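Local coordinates for acyltransferase (Streptococcus pneumoniae, PDB 5UG1), which transfers acetyl groups onto peptidoglycan as the C-terminal catalytic domain of the O-acetyltransferase OatA, probably through a serine-centred acyl-enzyme, at residues 140-143 with 144-147; 156-159 with 160-164; 164-167 with 168-172; 35-38 with 39-42. One frame throughout, in Å; residues are numbered along the deposited sequence.

Contact 1. Residues 140-143 with 144-147; sequences GTDQ and VHFG. With 03S (methanesulfonic acid), chain B.
Asp142 OD1 is gripped by two backbone amides from just ahead in the chain. His145 N gives the straighter bond, 2.7 Å to Asp142 OD1 at 170°, and uses the syn lone pair. Val144 N reaches the same Asp142 OD1 at 2.8 Å from above the carboxylate plane. The other oxygen, OD2, takes the imidazole: His145 ND1 donates to Asp142 OD2 over a very short 2.5 Å, almost linearly, with OD2 at the ring edge and the two planes 36° apart. With chi1 at 69°, Asp142 tucks its CG between its own N and carbonyl carbon, which turns the carboxylate toward the amides of Val144 and His145. Beside it, Gln143 N donates to Thr141 OG1 in an ST turn, and Thr141 OG1 also bonds to Trp138 O. Val144 CG1 lies over one ring face of His145, toward the rim, and faces 03S O11 at 3.8 Å. At the far end of the imidazole, His145 NE2 is hydrogen-bonded to Ser12 OG and sits 3.2 Å from 03S O11. Ser12, His145 and Asp142 thus fit the catalytic triad of a serine acyltransferase, with the two amides fixing the rotation of the carboxylate that orients the histidine.

Contact 2. Residues 156-159 with 160-164; sequences GAKL and YADTI
Lys158 reaches one turn forward along helix 150-171 to Asp162, and its chain is worth following outward. CB starts off pointing away from the next turn. Lys158 CG, anti to the backbone N at chi1 -171°, brings the chain back alongside the helix and passes 3.6 Å from Asp162 OD2. The aliphatic part then runs extended until Lys158 CE, 4.1 Å from Asp162 OD2, where a bend at chi4 turns the ammonium inward. Lys158 NZ closes the salt bridge, 2.8 Å to Asp162 OD2, on the syn lone pair of that oxygen. The carboxylate has come to meet it: Asp162 CG lies beside its own backbone N and 3.2 Å from Lys158 O.

A second i to i+4 link uses Leu159 O, which takes two donors from the same residue. Thr163 OG1 donates to Leu159 O at 2.7 Å, and Thr163 N donates to Leu159 O at 3.1 Å, the two arriving from opposite faces of the carbonyl plane. Chi1 of -56° places OG1 beside the backbone N, within range of that carbonyl. Regular helix bonds join Tyr160 to Gly156 and Ala161 to Ala157.

Tyr160 swings its ring out of the local contact, to meet Trp127 edge-to-face and to touch Val13 and Ala14 of helix 12-16, while Ala157 and Ala161 lie on Ala20. Tyr160, Ala157 and Ala161 thus face the body of the domain, while the salt bridge lies on the exposed side, where it adds a side-chain link to the backbone bond from Asp162 N to Lys158 O and probably contributes only modestly.

Contact 3. Residues 164-167 with 168-172; sequences IATA and LQTAQ
Four successive i to i+4 backbone bonds carry helix 150-171 through its last turns, from Leu168 N to Ile164 O at 2.9 Å through to Ala171 N to Ala167 O at 2.8 Å. This helix lies against the five-stranded parallel sheet of an atypical alpha/beta hydrolase fold, and its side chains sort accordingly. Ile164 and Leu168 stand side by side and point the same way, one turn apart, with Ile164 CG2 against Leu168 CD1 at 3.9 Å. Ile164 presents that methyl because its chi1 of -71° leaves CG2 anti to the backbone N, while CG1 lies beside the N. Leu168 CG, likewise beside its own N, rides 3.5 Å from Ile164 O. The pair reaches strands 86-90 and 6-10: Ile164 touches Val90 and Leu8, Leu168 touches Ile88 and Thr6, and both meet Leu25. Ala167 and Ala171, a turn apart, bring short side chains to Thr123 of the edge strand 122-125.

Thr166 OG1 is hydrogen-bonded back to Asp162 O, while Gln169 stretches outward, its CG 3.4 Å from Ala165 O. Beyond the i to i+4 series, Gln172 N bonds to Gln169 O, an i to i+3 bond. On Thr170, OG1 lies beside the backbone N, 3.0 Å from Thr166 O.

Contact 4. Residues 35-38 with 39-42; sequences SVTT and KTAN
Thr37 and Thr40 trade hydrogen bonds across the first turn of helix 38-50, a capping box with Thr37 at the N-cap. Thr40 N donates to Thr37 OG1 at 3.3 Å and a nearly straight 165°; in return Thr37 N donates to Thr40 OG1 at 3.1 Å. Matching rotamers make the exchange possible. Both hydroxyls sit between their own backbone N and carbonyl carbon, with chi1 at 71° in Thr37 and 63° in Thr40, which points each OG1 at the other residue's amide while its methyl lies beside the N. The methyl of Thr40 in turn packs against the cap, CG2 to Thr37 OG1 at 3.8 Å.

Val36 closes the apolar side of the turn. Its CG1, anti to the backbone N, touches Thr40 OG1 at 3.7 Å. Separately, Val36 CG1 meets Ala41 CB at 4.2 Å, a hydrophobic staple beside the capping box. Thr38 turns its hydroxyl differently, OG1 anti to the carbonyl carbon and beside the backbone N, where it bonds to Thr62 OG1. Lys39 brings CB to 3.4 Å from Thr37 OG1, but its chain runs extended as far as CE, then bends at the last torsion, and NZ forms a salt bridge with Glu43.

Regular helix bonding starts at once, with Ala41 N on Thr37 O at 2.8 Å and Asn42 N on Thr38 O. The capping box thus gives partners to the amides of both Thr37 and Thr40 where the loop from strand 29-32 enters the helix.

In the fold
Contacts 2 and 3 are consecutive lengths of helix 150-171, sharing Ile164, with centres 12 Å apart. Contact 1 lies in the loop before that helix and touches contact 2: Phe146 CE1 packs 3.3 Å from Ala157 N. Contact 4 starts helix 38-50 on the opposite side of the chain's centre from contacts 2 and 3, about 21 and 22 Å away between centres. The bound methanesulfonic group relates them: Val144 and His145 of contact 1 line its pocket, the Val36 side chain of contact 4 is about 7 Å away, the Tyr160 side chain of contact 2 about 9 Å, and the shared Ile164 side chain about 13 Å. In contact 3 the Thr170 side chain is about 8 Å from the sodium ion.

Contact 1. Residues 140-143 with 144-147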
ATOM      1  N   GLY A 140      -5.522  21.222   8.008  1.00 25.04           N
ATOM      2  CA  GLY A 140      -6.893  21.362   7.573  1.00 25.88           C
ATOM      3  C   GLY A 140      -7.541  20.106   7.042  1.00 25.56           C
ATOM      4  O   GLY A 140      -8.615  20.192   6.447  1.00 28.92           O
ATOM      5  N   THR A 141      -6.946  18.941   7.246  1.00 24.65           N
ATOM      6  CA  THR A 141      -7.436  17.701   6.659  1.00 30.68           C
ATOM      7  C   THR A 141      -8.008  16.795   7.743  1.00 25.35           C
ATOM      8  O   THR A 141      -7.974  17.110   8.933  1.00 30.11           O
ATOM      9  CB  THR A 141      -6.321  16.976   5.901  1.00 28.44           C
ATOM     10  OG1 THR A 141      -5.440  16.352   6.839  1.00 22.71           O
ATOM     11  CG2 THR A 141      -5.527  17.959   5.021  1.00 24.00           C
ATOM     12  N   ASP A 142      -8.531  15.647   7.305  1.00 25.51           N
ATOM     13  CA  ASP A 142      -9.025  14.614   8.204  1.00 31.18           C
ATOM     14  C   ASP A 142      -7.908  13.740   8.764  1.00 30.60           C
ATOM     15  O   ASP A 142      -8.204  12.765   9.467  1.00 27.59           O
ATOM     16  CB  ASP A 142     -10.059  13.743   7.483  1.00 27.54           C
ATOM     17  CG  ASP A 142      -9.436  12.870   6.391  1.00 33.08           C
ATOM     18  OD1 ASP A 142      -8.230  13.017   6.095  1.00 31.30           O
ATOM     19  OD2 ASP A 142     -10.164  12.039   5.808  1.00 31.08           O
ATOM     20  N   GLN A 143      -6.670  14.081   8.464  1.00 27.31           N
ATOM     21  CA  GLN A 143      -5.516  13.361   8.933  1.00 30.84           C
ATOM     22  C   GLN A 143      -5.245  12.018   8.222  1.00 31.19           C
ATOM     23  O   GLN A 143      -4.445  11.263   8.680  1.00 26.04           O
ATOM     24  CB  GLN A 143      -5.598  13.112  10.425  1.00 30.45           C
ATOM     25  CG  GLN A 143      -5.638  14.340  11.324  1.00 44.32           C
ATOM     26  CD  GLN A 143      -4.544  15.333  11.073  1.00 50.18           C
ATOM     27  OE1 GLN A 143      -3.469  15.219  11.576  1.00 54.39           O
ATOM     28  NE2 GLN A 143      -4.836  16.313  10.314  1.00 55.87           N
ATOM     29  N   VAL A 144      -5.906  11.775   7.103  1.00 23.57           N
ATOM     30  CA  VAL A 144      -5.793  10.540   6.360  1.00 29.05           C
ATOM     31  C   VAL A 144      -5.751  10.782   4.848  1.00 27.93           C
ATOM     32  O   VAL A 144      -4.991  10.174   4.137  1.00 24.24           O
ATOM     33  CB  VAL A 144      -6.971   9.607   6.668  1.00 27.21           C
ATOM     34  CG1 VAL A 144      -6.938   8.372   5.805  1.00 24.94           C
ATOM     35  CG2 VAL A 144      -7.023   9.251   8.128  1.00 26.76           C
ATOM     36  N   HIS A 145      -6.612  11.676   4.411  1.00 22.54           N
ATOM     37  CA  HIS A 145      -6.694  12.107   3.048  1.00 22.18           C
ATOM     38  C   HIS A 145      -5.878  13.369   2.885  1.00 26.84           C
ATOM     39  O   HIS A 145      -6.323  14.428   3.208  1.00 27.13           O
ATOM     40  CB  HIS A 145      -8.144  12.309   2.624  1.00 31.04           C
ATOM     41  CG  HIS A 145      -8.965  11.059   2.661  1.00 35.33           C
ATOM     42  ND1 HIS A 145      -9.746  10.718   3.730  1.00 39.11           N
ATOM     43  CD2 HIS A 145      -9.083  10.049   1.777  1.00 37.63           C
ATOM     44  CE1 HIS A 145     -10.325   9.563   3.495  1.00 40.64           C
ATOM     45  NE2 HIS A 145      -9.949   9.142   2.312  1.00 37.61           N
ATOM     46  N   PHE A 146      -4.667  13.229   2.393  1.00 24.36           N
ATOM     47  CA  PHE A 146      -3.729  14.331   2.297  1.00 22.81           C
ATOM     48  C   PHE A 146      -4.232  15.534   1.498  1.00 29.74           C
ATOM     49  O   PHE A 146      -4.968  15.385   0.574  1.00 21.99           O
ATOM     50  CB  PHE A 146      -2.413  13.823   1.705  1.00 20.03           C
ATOM     51  CG  PHE A 146      -2.578  13.090   0.419  1.00 26.76           C
ATOM     52  CD1 PHE A 146      -2.861  13.767  -0.736  1.00 26.21           C
ATOM     53  CD2 PHE A 146      -2.458  11.731   0.363  1.00 22.23           C
ATOM     54  CE1 PHE A 146      -3.045  13.108  -1.903  1.00 27.68           C
ATOM     55  CE2 PHE A 146      -2.635  11.068  -0.796  1.00 22.41           C
ATOM     56  CZ  PHE A 146      -2.915  11.743  -1.942  1.00 27.81           C
ATOM     57  N   GLY A 147      -3.802  16.726   1.886  1.00 28.91           N
ATOM     58  CA  GLY A 147      -4.121  17.930   1.139  1.00 28.35           C
ATOM     59  C   GLY A 147      -5.455  18.585   1.453  1.00 28.89           C
ATOM     60  O   GLY A 147      -6.505  17.937   1.407  1.00 28.62           O
TER
HETATM   61  S10 03S B 701     -10.162   5.665   2.628  1.00 65.06           S
HETATM   62  O11 03S B 701      -9.296   6.282   3.657  1.00 66.36           O
HETATM   63  O12 03S B 701      -9.815   4.234   2.483  1.00 66.70           O
HETATM   64  C13 03S B 701     -11.754   5.805   3.085  1.00 61.02           C
HETATM   65  O   HOH W   1      -8.999  15.320   4.101  1.00 32.08           O

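Contact 2. Residues 156-159 with 160-164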
ATOM      1  N   GLY A 156       0.986  16.117  -1.634  1.00 24.37           N
ATOM      2  CA  GLY A 156       0.763  14.882  -0.904  1.00 22.02           C
ATOM      3  C   GLY A 156       0.686  13.674  -1.817  1.00 25.94           C
ATOM      4  O   GLY A 156       1.238  12.611  -1.509  1.00 19.79           O
ATOM      5  N   ALA A 157       0.011  13.823  -2.958  1.00 24.03           N
ATOM      6  CA  ALA A 157      -0.135  12.697  -3.876  1.00 22.70           C
ATOM      7  C   ALA A 157       1.209  12.293  -4.467  1.00 28.94           C
ATOM      8  O   ALA A 157       1.484  11.102  -4.650  1.00 23.64           O
ATOM      9  CB  ALA A 157      -1.121  13.049  -4.982  1.00 25.14           C
ATOM     10  N   LYS A 158       2.050  13.280  -4.776  1.00 24.33           N
ATOM     11  CA  LYS A 158       3.368  12.991  -5.322  1.00 30.64           C
ATOM     12  C   LYS A 158       4.254  12.289  -4.299  1.00 31.79           C
ATOM     13  O   LYS A 158       5.023  11.389  -4.658  1.00 28.19           O
ATOM     14  CB  LYS A 158       4.016  14.285  -5.810  1.00 35.43           C
ATOM     15  CG  LYS A 158       5.282  14.060  -6.584  1.00 39.89           C
ATOM     16  CD  LYS A 158       5.863  15.348  -7.099  1.00 48.89           C
ATOM     17  CE  LYS A 158       6.911  15.014  -8.142  1.00 59.54           C
ATOM     18  NZ  LYS A 158       7.478  13.648  -7.890  1.00 55.28           N
ATOM     19  N   LEU A 159       4.168  12.688  -3.022  1.00 24.98           N
ATOM     20  CA  LEU A 159       4.900  11.981  -1.974  1.00 22.44           C
ATOM     21  C   LEU A 159       4.437  10.539  -1.868  1.00 25.40           C
ATOM     22  O   LEU A 159       5.253   9.625  -1.696  1.00 23.11           O
ATOM     23  CB  LEU A 159       4.712  12.675  -0.623  1.00 27.96           C
ATOM     24  CG  LEU A 159       5.564  13.903  -0.316  1.00 29.20           C
ATOM     25  CD1 LEU A 159       4.950  14.671   0.842  1.00 34.62           C
ATOM     26  CD2 LEU A 159       6.976  13.471   0.015  1.00 27.18           C
ATOM     27  N   TYR A 160       3.125  10.325  -1.951  1.00 19.42           N
ATOM     28  CA  TYR A 160       2.583   8.980  -1.862  1.00 18.96           C
ATOM     29  C   TYR A 160       3.042   8.137  -3.046  1.00 23.58           C
ATOM     30  O   TYR A 160       3.527   7.015  -2.866  1.00 23.22           O
ATOM     31  CB  TYR A 160       1.062   9.053  -1.774  1.00 17.80           C
ATOM     32  CG  TYR A 160       0.349   7.735  -1.543  1.00 17.31           C
ATOM     33  CD1 TYR A 160       0.028   6.903  -2.606  1.00 22.82           C
ATOM     34  CD2 TYR A 160      -0.029   7.344  -0.267  1.00 18.36           C
ATOM     35  CE1 TYR A 160      -0.636   5.707  -2.415  1.00 21.62           C
ATOM     36  CE2 TYR A 160      -0.705   6.141  -0.059  1.00 20.40           C
ATOM     37  CZ  TYR A 160      -1.006   5.328  -1.142  1.00 26.76           C
ATOM     38  OH  TYR A 160      -1.671   4.134  -0.957  1.00 26.79           O
ATOM     39  N   ALA A 161       2.941   8.677  -4.261  1.00 21.93           N
ATOM     40  CA  ALA A 161       3.361   7.915  -5.430  1.00 24.12           C
ATOM     41  C   ALA A 161       4.859   7.625  -5.401  1.00 27.62           C
ATOM     42  O   ALA A 161       5.290   6.514  -5.732  1.00 27.49           O
ATOM     43  CB  ALA A 161       2.977   8.660  -6.708  1.00 23.09           C
ATOM     44  N   ASP A 162       5.673   8.610  -4.999  1.00 24.94           N
ATOM     45  CA  ASP A 162       7.122   8.411  -5.004  1.00 23.24           C
ATOM     46  C   ASP A 162       7.557   7.380  -3.973  1.00 30.30           C
ATOM     47  O   ASP A 162       8.567   6.695  -4.173  1.00 29.33           O
ATOM     48  CB  ASP A 162       7.848   9.727  -4.758  1.00 31.53           C
ATOM     49  CG  ASP A 162       7.828  10.645  -5.978  1.00 50.17           C
ATOM     50  OD1 ASP A 162       7.643  10.142  -7.112  1.00 54.48           O
ATOM     51  OD2 ASP A 162       8.001  11.872  -5.798  1.00 56.63           O
ATOM     52  N   THR A 163       6.824   7.268  -2.864  1.00 26.98           N
ATOM     53  CA  THR A 163       7.138   6.247  -1.872  1.00 26.31           C
ATOM     54  C   THR A 163       7.021   4.856  -2.478  1.00 22.68           C
ATOM     55  O   THR A 163       7.893   4.003  -2.286  1.00 21.45           O
ATOM     56  CB  THR A 163       6.209   6.393  -0.667  1.00 30.42           C
ATOM     57  OG1 THR A 163       6.317   7.721  -0.143  1.00 31.01           O
ATOM     58  CG2 THR A 163       6.590   5.399   0.422  1.00 31.17           C
ATOM     59  N   ILE A 164       5.946   4.619  -3.231  1.00 23.67           N
ATOM     60  CA  ILE A 164       5.740   3.319  -3.860  1.00 25.39           C
ATOM     61  C   ILE A 164       6.745   3.099  -4.990  1.00 24.89           C
ATOM     62  O   ILE A 164       7.306   2.005  -5.135  1.00 28.38           O
ATOM     63  CB  ILE A 164       4.273   3.202  -4.325  1.00 26.94           C
ATOM     64  CG1 ILE A 164       3.369   3.054  -3.088  1.00 23.85           C
ATOM     65  CG2 ILE A 164       4.061   2.030  -5.287  1.00 21.48           C
ATOM     66  CD1 ILE A 164       1.912   3.309  -3.368  1.00 20.56           C
TER

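Contact 3. Residues 164-167 with 168-172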
ATOM      1  N   ILE A 164       5.946   4.619  -3.231  1.00 23.67           N
ATOM      2  CA  ILE A 164       5.740   3.319  -3.860  1.00 25.39           C
ATOM      3  C   ILE A 164       6.745   3.099  -4.990  1.00 24.89           C
ATOM      4  O   ILE A 164       7.306   2.005  -5.135  1.00 28.38           O
ATOM      5  CB  ILE A 164       4.273   3.202  -4.325  1.00 26.94           C
ATOM      6  CG1 ILE A 164       3.369   3.054  -3.088  1.00 23.85           C
ATOM      7  CG2 ILE A 164       4.061   2.030  -5.287  1.00 21.48           C
ATOM      8  CD1 ILE A 164       1.912   3.309  -3.368  1.00 20.56           C
ATOM      9  N   ALA A 165       7.013   4.133  -5.796  1.00 24.07           N
ATOM     10  CA  ALA A 165       8.034   3.999  -6.832  1.00 23.75           C
ATOM     11  C   ALA A 165       9.375   3.600  -6.229  1.00 27.41           C
ATOM     12  O   ALA A 165      10.078   2.735  -6.770  1.00 26.45           O
ATOM     13  CB  ALA A 165       8.177   5.304  -7.618  1.00 26.19           C
ATOM     14  N   THR A 166       9.740   4.201  -5.097  1.00 27.13           N
ATOM     15  CA  THR A 166      11.020   3.866  -4.480  1.00 28.48           C
ATOM     16  C   THR A 166      11.045   2.420  -4.000  1.00 24.25           C
ATOM     17  O   THR A 166      12.061   1.740  -4.138  1.00 28.93           O
ATOM     18  CB  THR A 166      11.310   4.832  -3.338  1.00 30.20           C
ATOM     19  OG1 THR A 166      11.505   6.138  -3.886  1.00 34.88           O
ATOM     20  CG2 THR A 166      12.569   4.424  -2.592  1.00 36.04           C
ATOM     21  N   ALA A 167       9.931   1.927  -3.446  1.00 23.22           N
ATOM     22  CA  ALA A 167       9.850   0.520  -3.059  1.00 21.25           C
ATOM     23  C   ALA A 167       9.957  -0.408  -4.272  1.00 26.76           C
ATOM     24  O   ALA A 167      10.634  -1.440  -4.215  1.00 26.82           O
ATOM     25  CB  ALA A 167       8.546   0.261  -2.305  1.00 19.32           C
ATOM     26  N   LEU A 168       9.285  -0.068  -5.375  1.00 23.64           N
ATOM     27  CA  LEU A 168       9.408  -0.881  -6.582  1.00 21.54           C
ATOM     28  C   LEU A 168      10.846  -0.925  -7.073  1.00 24.02           C
ATOM     29  O   LEU A 168      11.337  -1.980  -7.487  1.00 24.66           O
ATOM     30  CB  LEU A 168       8.491  -0.344  -7.677  1.00 26.01           C
ATOM     31  CG  LEU A 168       7.006  -0.601  -7.446  1.00 32.23           C
ATOM     32  CD1 LEU A 168       6.167   0.399  -8.200  1.00 32.45           C
ATOM     33  CD2 LEU A 168       6.668  -1.992  -7.907  1.00 39.37           C
ATOM     34  N   GLN A 169      11.542   0.211  -7.039  1.00 25.81           N
ATOM     35  CA  GLN A 169      12.949   0.196  -7.432  1.00 35.92           C
ATOM     36  C   GLN A 169      13.760  -0.676  -6.487  1.00 34.07           C
ATOM     37  O   GLN A 169      14.617  -1.447  -6.925  1.00 31.37           O
ATOM     38  CB  GLN A 169      13.513   1.616  -7.473  1.00 31.18           C
ATOM     39  CG  GLN A 169      12.907   2.474  -8.554  1.00 48.28           C
ATOM     40  CD  GLN A 169      13.691   3.750  -8.785  1.00 61.87           C
ATOM     41  OE1 GLN A 169      13.608   4.698  -7.996  1.00 63.31           O
ATOM     42  NE2 GLN A 169      14.466   3.779  -9.868  1.00 68.14           N
ATOM     43  N   THR A 170      13.492  -0.567  -5.180  1.00 30.66           N
ATOM     44  CA  THR A 170      14.144  -1.435  -4.203  1.00 34.06           C
ATOM     45  C   THR A 170      13.883  -2.904  -4.510  1.00 28.23           C
ATOM     46  O   THR A 170      14.800  -3.733  -4.445  1.00 35.33           O
ATOM     47  CB  THR A 170      13.647  -1.101  -2.794  1.00 36.34           C
ATOM     48  OG1 THR A 170      13.999   0.247  -2.452  1.00 29.59           O
ATOM     49  CG2 THR A 170      14.231  -2.072  -1.768  1.00 33.94           C
ATOM     50  N   ALA A 171      12.638  -3.241  -4.854  1.00 25.47           N
ATOM     51  CA  ALA A 171      12.236  -4.624  -5.068  1.00 24.43           C
ATOM     52  C   ALA A 171      12.741  -5.198  -6.384  1.00 32.22           C
ATOM     53  O   ALA A 171      12.566  -6.399  -6.616  1.00 28.36           O
ATOM     54  CB  ALA A 171      10.709  -4.754  -5.016  1.00 26.73           C
ATOM     55  N   GLN A 172      13.388  -4.381  -7.223  1.00 31.07           N
ATOM     56  CA  GLN A 172      13.745  -4.809  -8.571  1.00 30.00           C
ATOM     57  C   GLN A 172      14.664  -6.028  -8.562  1.00 33.53           C
ATOM     58  O   GLN A 172      14.485  -6.954  -9.360  1.00 34.00           O
ATOM     59  CB  GLN A 172      14.404  -3.649  -9.316  1.00 45.36           C
ATOM     60  CG  GLN A 172      14.446  -3.801 -10.830  1.00 65.82           C
ATOM     61  CD  GLN A 172      13.187  -3.284 -11.502  1.00 79.81           C
ATOM     62  OE1 GLN A 172      12.174  -3.038 -10.845  1.00 81.57           O
ATOM     63  NE2 GLN A 172      13.247  -3.110 -12.819  1.00 86.61           N
TER

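Contact 4. Residues 35-38 with 39-42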
ATOM      1  N   SER A  35     -13.751   1.929  -0.538  1.00 30.75           N
ATOM      2  CA  SER A  35     -13.915   1.113   0.641  1.00 36.70           C
ATOM      3  C   SER A  35     -13.018  -0.101   0.786  1.00 34.11           C
ATOM      4  O   SER A  35     -13.263  -0.947   1.580  1.00 40.72           O
ATOM      5  CB  SER A  35     -15.343   0.641   0.717  1.00 44.41           C
ATOM      6  OG  SER A  35     -16.105   1.663   1.242  1.00 61.68           O
ATOM      7  N   VAL A  36     -11.953  -0.162   0.040  1.00 31.62           N
ATOM      8  CA  VAL A  36     -11.130  -1.366   0.068  1.00 27.90           C
ATOM      9  C   VAL A  36     -10.412  -1.491   1.411  1.00 33.09           C
ATOM     10  O   VAL A  36      -9.838  -0.528   1.936  1.00 26.22           O
ATOM     11  CB  VAL A  36     -10.159  -1.359  -1.120  1.00 34.95           C
ATOM     12  CG1 VAL A  36      -9.080  -2.440  -0.979  1.00 24.48           C
ATOM     13  CG2 VAL A  36     -10.961  -1.548  -2.410  1.00 26.61           C
ATOM     14  N   THR A  37     -10.480  -2.682   1.994  1.00 32.45           N
ATOM     15  CA  THR A  37      -9.726  -3.039   3.180  1.00 30.67           C
ATOM     16  C   THR A  37      -8.682  -4.092   2.824  1.00 32.97           C
ATOM     17  O   THR A  37      -8.669  -4.649   1.727  1.00 28.71           O
ATOM     18  CB  THR A  37     -10.656  -3.568   4.276  1.00 33.92           C
ATOM     19  OG1 THR A  37     -11.147  -4.858   3.904  1.00 41.84           O
ATOM     20  CG2 THR A  37     -11.836  -2.630   4.464  1.00 39.55           C
ATOM     21  N   THR A  38      -7.795  -4.365   3.780  1.00 25.50           N
ATOM     22  CA  THR A  38      -6.829  -5.435   3.585  1.00 25.10           C
ATOM     23  C   THR A  38      -7.535  -6.763   3.343  1.00 22.40           C
ATOM     24  O   THR A  38      -7.079  -7.583   2.529  1.00 21.08           O
ATOM     25  CB  THR A  38      -5.909  -5.513   4.795  1.00 26.01           C
ATOM     26  OG1 THR A  38      -5.363  -4.204   5.040  1.00 23.73           O
ATOM     27  CG2 THR A  38      -4.792  -6.553   4.549  1.00 17.25           C
ATOM     28  N   LYS A  39      -8.671  -6.969   4.017  1.00 21.30           N
ATOM     29  CA  LYS A  39      -9.483  -8.168   3.815  1.00 20.11           C
ATOM     30  C   LYS A  39      -9.928  -8.310   2.362  1.00 20.15           C
ATOM     31  O   LYS A  39      -9.717  -9.356   1.740  1.00 23.67           O
ATOM     32  CB  LYS A  39     -10.695  -8.128   4.740  1.00 25.44           C
ATOM     33  CG  LYS A  39     -11.544  -9.398   4.767  1.00 23.06           C
ATOM     34  CD  LYS A  39     -12.844  -9.134   5.531  1.00 25.41           C
ATOM     35  CE  LYS A  39     -13.792 -10.329   5.494  1.00 25.81           C
ATOM     36  NZ  LYS A  39     -14.058 -10.792   4.101  1.00 32.82           N
ATOM     37  N   THR A  40     -10.556  -7.268   1.802  1.00 26.05           N
ATOM     38  CA  THR A  40     -11.054  -7.393   0.435  1.00 24.94           C
ATOM     39  C   THR A  40      -9.914  -7.357  -0.578  1.00 23.63           C
ATOM     40  O   THR A  40     -10.027  -7.965  -1.648  1.00 22.77           O
ATOM     41  CB  THR A  40     -12.097  -6.308   0.112  1.00 23.98           C
ATOM     42  OG1 THR A  40     -11.498  -5.014   0.188  1.00 29.31           O
ATOM     43  CG2 THR A  40     -13.270  -6.366   1.077  1.00 25.56           C
ATOM     44  N   ALA A  41      -8.814  -6.668  -0.256  1.00 21.90           N
ATOM     45  CA  ALA A  41      -7.637  -6.692  -1.120  1.00 23.10           C
ATOM     46  C   ALA A  41      -7.070  -8.102  -1.252  1.00 26.29           C
ATOM     47  O   ALA A  41      -6.592  -8.493  -2.328  1.00 23.78           O
ATOM     48  CB  ALA A  41      -6.573  -5.741  -0.572  1.00 17.53           C
ATOM     49  N   ASN A  42      -7.081  -8.861  -0.152  1.00 25.17           N
ATOM     50  CA  ASN A  42      -6.708 -10.274  -0.184  1.00 21.16           C
ATOM     51  C   ASN A  42      -7.568 -11.039  -1.185  1.00 20.17           C
ATOM     52  O   ASN A  42      -7.062 -11.834  -1.984  1.00 18.00           O
ATOM     53  CB  ASN A  42      -6.861 -10.867   1.226  1.00 17.76           C
ATOM     54  CG  ASN A  42      -5.995 -12.104   1.456  1.00 23.93           C
ATOM     55  OD1 ASN A  42      -5.475 -12.694   0.510  1.00 21.16           O
ATOM     56  ND2 ASN A  42      -5.839 -12.500   2.728  1.00 18.98           N
TER